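Local coordinates for uncharacterized protein lp_2219 (Lactobacillus plantarum, PDB 3HFQ) that is of unknown function but belongs to the lactonase family of seven-bladed beta-propellers, which suggests that it may hydrolyse a lactone, at residues Asp33-Asn41 against Trp68-His76. The protein carries 1 engineered substitution. Residues are numbered along the deposited sequence; the frame is centred on the assembly and turned at random.
Sequences DGLLAATQN and WQIDGQTAH
Ala37 sets its CB over one face of the Trp68 indole, 3.9 Å from the centroid of the six-membered ring and 13° off the ring normal, a CH-pi contact between two neighbouring blades of the beta-propeller. Strand 29-38 is the outermost strand of one blade; the hairpin of strands 62-71 and 74-84 belongs to the next. No direct hydrogen bond joins the two segments, which pack on each other by apolar side chains and water, although Gln20 NE2 on strand 17-24 bonds Gln73 O as a direct polar link between the blades. Thr39 approaches the same indole from the rim: its CB lies 3.8 Å from Trp68 CZ2, and OG1 sits at the ring edge in plane. Leu36 extends the apolar seam. With CG anti to the backbone N (chi1 174°), its side chain reaches across to the hairpin, where CG meets Ala75 CB at 3.9 Å and CD2 meets Ile70 CD1 at 4.0 Å, the two longer side chains crossing at about a right angle. A water bridges the backbones beside this seam, donating to Leu36 O at 2.6 Å and accepting from Ala75 N.

Further out, Ser55 OG on strand 52-59 hydrogen-bonds Trp68 NE1 and so helps fix the turn of the indole. An alanine in place of Trp68 would probably open a gap beneath Ala37 and beside Thr39, and leave Ser55 without its indole partner. On the other blade, Leu36 and Ala37 both face Ile18 in a classic beta bulge, where the edge strand turns a corner. The hairpin closes through a type II' turn from Asp71 to Thr74, in which Asp71 O accepts from both Thr74 N and Thr74 OG1, the hydroxyl lying in the carbonyl plane at 2.6 Å from that oxygen.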
loop_
_atom_site.group_PDB
_atom_site.type_symbol
_atom_site.label_atom_id
_atom_site.label_comp_id
_atom_site.label_asym_id
_atom_site.label_seq_id
_atom_site.Cartn_x
_atom_site.Cartn_y
_atom_site.Cartn_z
ATOM N N ASP A 33 11.477 -17.649 -4.295
ATOM C CA ASP A 33 12.472 -18.535 -3.702
ATOM C C ASP A 33 11.983 -19.355 -2.518
ATOM O O ASP A 33 12.626 -20.328 -2.127
ATOM C CB ASP A 33 13.715 -17.732 -3.301
ATOM C CG ASP A 33 14.313 -16.968 -4.470
ATOM O OD1 ASP A 33 14.434 -17.558 -5.563
ATOM O OD2 ASP A 33 14.667 -15.781 -4.298
ATOM N N GLY A 34 10.853 -18.971 -1.941
ATOM C CA GLY A 34 10.341 -19.730 -0.819
ATOM C C GLY A 34 9.837 -18.896 0.336
ATOM O O GLY A 34 9.892 -17.667 0.312
ATOM N N LEU A 35 9.345 -19.588 1.356
ATOM C CA LEU A 35 8.803 -18.960 2.551
ATOM C C LEU A 35 9.900 -18.336 3.411
ATOM O O LEU A 35 10.898 -18.982 3.728
ATOM C CB LEU A 35 8.046 -20.007 3.368
ATOM C CG LEU A 35 7.311 -19.539 4.622
ATOM C CD1 LEU A 35 6.081 -18.741 4.216
ATOM C CD2 LEU A 35 6.908 -20.752 5.457
ATOM N N LEU A 36 9.712 -17.074 3.783
ATOM C CA LEU A 36 10.675 -16.376 4.622
ATOM C C LEU A 36 10.226 -16.469 6.078
ATOM O O LEU A 36 11.037 -16.686 6.976
ATOM C CB LEU A 36 10.785 -14.904 4.209
ATOM C CG LEU A 36 11.661 -14.009 5.097
ATOM C CD1 LEU A 36 13.110 -14.476 5.047
ATOM C CD2 LEU A 36 11.556 -12.570 4.626
ATOM N N ALA A 37 8.928 -16.314 6.309
ATOM C CA ALA A 37 8.402 -16.378 7.668
ATOM C C ALA A 37 7.019 -17.006 7.742
ATOM O O ALA A 37 6.089 -16.567 7.060
ATOM C CB ALA A 37 8.366 -14.983 8.275
ATOM N N ALA A 38 6.888 -18.033 8.573
ATOM C CA ALA A 38 5.606 -18.695 8.756
ATOM C C ALA A 38 4.804 -17.813 9.706
ATOM O O ALA A 38 5.208 -17.591 10.848
ATOM C CB ALA A 38 5.804 -20.082 9.357
ATOM N N THR A 39 3.679 -17.299 9.223
ATOM C CA THR A 39 2.822 -16.425 10.015
ATOM C C THR A 39 1.428 -16.363 9.380
ATOM O O THR A 39 1.242 -16.794 8.243
ATOM C CB THR A 39 3.445 -15.006 10.115
ATOM O OG1 THR A 39 2.617 -14.165 10.926
ATOM C CG2 THR A 39 3.607 -14.393 8.731
ATOM N N GLN A 40 0.448 -15.839 10.111
ATOM C CA GLN A 40 -0.918 -15.769 9.598
ATOM C C GLN A 40 -1.359 -14.401 9.085
ATOM O O GLN A 40 -1.165 -13.387 9.749
ATOM C CB GLN A 40 -1.905 -16.243 10.670
ATOM C CG GLN A 40 -1.835 -17.735 10.965
ATOM C CD GLN A 40 -2.199 -18.580 9.758
ATOM O OE1 GLN A 40 -3.321 -18.510 9.251
ATOM N NE2 GLN A 40 -1.248 -19.380 9.289
ATOM N N ASN A 41 -1.961 -14.405 7.896
ATOM C CA ASN A 41 -2.484 -13.210 7.231
ATOM C C ASN A 41 -1.584 -11.975 7.188
ATOM O O ASN A 41 -1.996 -10.880 7.574
ATOM C CB ASN A 41 -3.841 -12.832 7.836
ATOM C CG ASN A 41 -5.009 -13.553 7.170
ATOM O OD1 ASN A 41 -4.833 -14.544 6.454
ATOM N ND2 ASN A 41 -6.215 -13.055 7.414
ATOM N N TRP A 68 9.967 -8.571 12.936
ATOM C CA TRP A 68 10.992 -9.555 12.608
ATOM C C TRP A 68 12.306 -8.870 12.264
ATOM O O TRP A 68 12.314 -7.744 11.772
ATOM C CB TRP A 68 10.594 -10.388 11.381
ATOM C CG TRP A 68 9.164 -10.798 11.299
ATOM C CD1 TRP A 68 8.100 -10.015 10.943
ATOM C CD2 TRP A 68 8.641 -12.103 11.536
ATOM N NE1 TRP A 68 6.943 -10.755 10.956
ATOM C CE2 TRP A 68 7.243 -12.040 11.335
ATOM C CE3 TRP A 68 9.208 -13.321 11.943
ATOM C CZ2 TRP A 68 6.412 -13.157 11.475
ATOM C CZ3 TRP A 68 8.384 -14.429 12.087
ATOM C CH2 TRP A 68 6.994 -14.333 11.871
ATOM N N GLN A 69 13.416 -9.555 12.528
ATOM C CA GLN A 69 14.728 -9.039 12.159
ATOM C C GLN A 69 15.166 -9.903 10.985
ATOM O O GLN A 69 15.230 -11.127 11.107
ATOM C CB GLN A 69 15.747 -9.199 13.290
ATOM C CG GLN A 69 17.185 -8.874 12.854
ATOM C CD GLN A 69 17.394 -7.397 12.547
ATOM O OE1 GLN A 69 17.369 -6.558 13.446
ATOM N NE2 GLN A 69 17.596 -7.076 11.272
ATOM N N ILE A 70 15.444 -9.276 9.847
ATOM C CA ILE A 70 15.887 -10.023 8.677
ATOM C C ILE A 70 17.389 -10.246 8.790
ATOM O O ILE A 70 18.134 -9.322 9.111
ATOM C CB ILE A 70 15.592 -9.258 7.367
ATOM C CG1 ILE A 70 14.098 -8.935 7.272
ATOM C CG2 ILE A 70 16.035 -10.081 6.170
ATOM C CD1 ILE A 70 13.196 -10.142 7.400
ATOM N N ASP A 71 17.825 -11.478 8.543
ATOM C CA ASP A 71 19.241 -11.833 8.607
ATOM C C ASP A 71 19.527 -12.728 7.408
ATOM O O ASP A 71 19.243 -13.924 7.433
ATOM C CB ASP A 71 19.542 -12.566 9.919
ATOM C CG ASP A 71 20.983 -13.036 10.015
ATOM O OD1 ASP A 71 21.851 -12.473 9.316
ATOM O OD2 ASP A 71 21.253 -13.966 10.806
ATOM N N GLY A 72 20.086 -12.136 6.358
ATOM C CA GLY A 72 20.356 -12.897 5.152
ATOM C C GLY A 72 19.015 -13.290 4.560
ATOM O O GLY A 72 18.100 -12.468 4.492
ATOM N N GLN A 73 18.885 -14.547 4.152
ATOM C CA GLN A 73 17.638 -15.039 3.574
ATOM C C GLN A 73 16.722 -15.654 4.632
ATOM O O GLN A 73 15.895 -16.511 4.322
ATOM C CB GLN A 73 17.938 -16.078 2.486
ATOM C CG GLN A 73 18.609 -15.492 1.256
ATOM C CD GLN A 73 17.660 -14.649 0.428
ATOM O OE1 GLN A 73 16.858 -15.172 -0.353
ATOM N NE2 GLN A 73 17.735 -13.339 0.606
ATOM N N THR A 74 16.878 -15.221 5.881
ATOM C CA THR A 74 16.052 -15.730 6.971
ATOM C C THR A 74 15.464 -14.580 7.782
ATOM O O THR A 74 15.897 -13.435 7.657
ATOM C CB THR A 74 16.858 -16.641 7.931
ATOM O OG1 THR A 74 17.874 -15.874 8.589
ATOM C CG2 THR A 74 17.506 -17.784 7.164
ATOM N N ALA A 75 14.478 -14.900 8.615
ATOM C CA ALA A 75 13.814 -13.913 9.455
ATOM C C ALA A 75 13.682 -14.440 10.881
ATOM O O ALA A 75 13.350 -15.605 11.094
ATOM C CB ALA A 75 12.431 -13.590 8.887
ATOM N N HIS A 76 13.951 -13.580 11.855
ATOM C CA HIS A 76 13.860 -13.963 13.258
ATOM C C HIS A 76 12.768 -13.129 13.916
ATOM O O HIS A 76 12.790 -11.899 13.834
ATOM C CB HIS A 76 15.199 -13.718 13.963
ATOM C CG HIS A 76 16.363 -14.387 13.303
ATOM N ND1 HIS A 76 16.510 -15.759 13.249
ATOM C CD2 HIS A 76 17.441 -13.874 12.655
ATOM C CE1 HIS A 76 17.621 -16.058 12.601
ATOM N NE2 HIS A 76 18.202 -14.932 12.229
HETATM O O HOH W 1 14.733 -13.881 -2.126
HETATM O O HOH W 2 13.355 -17.579 7.862
#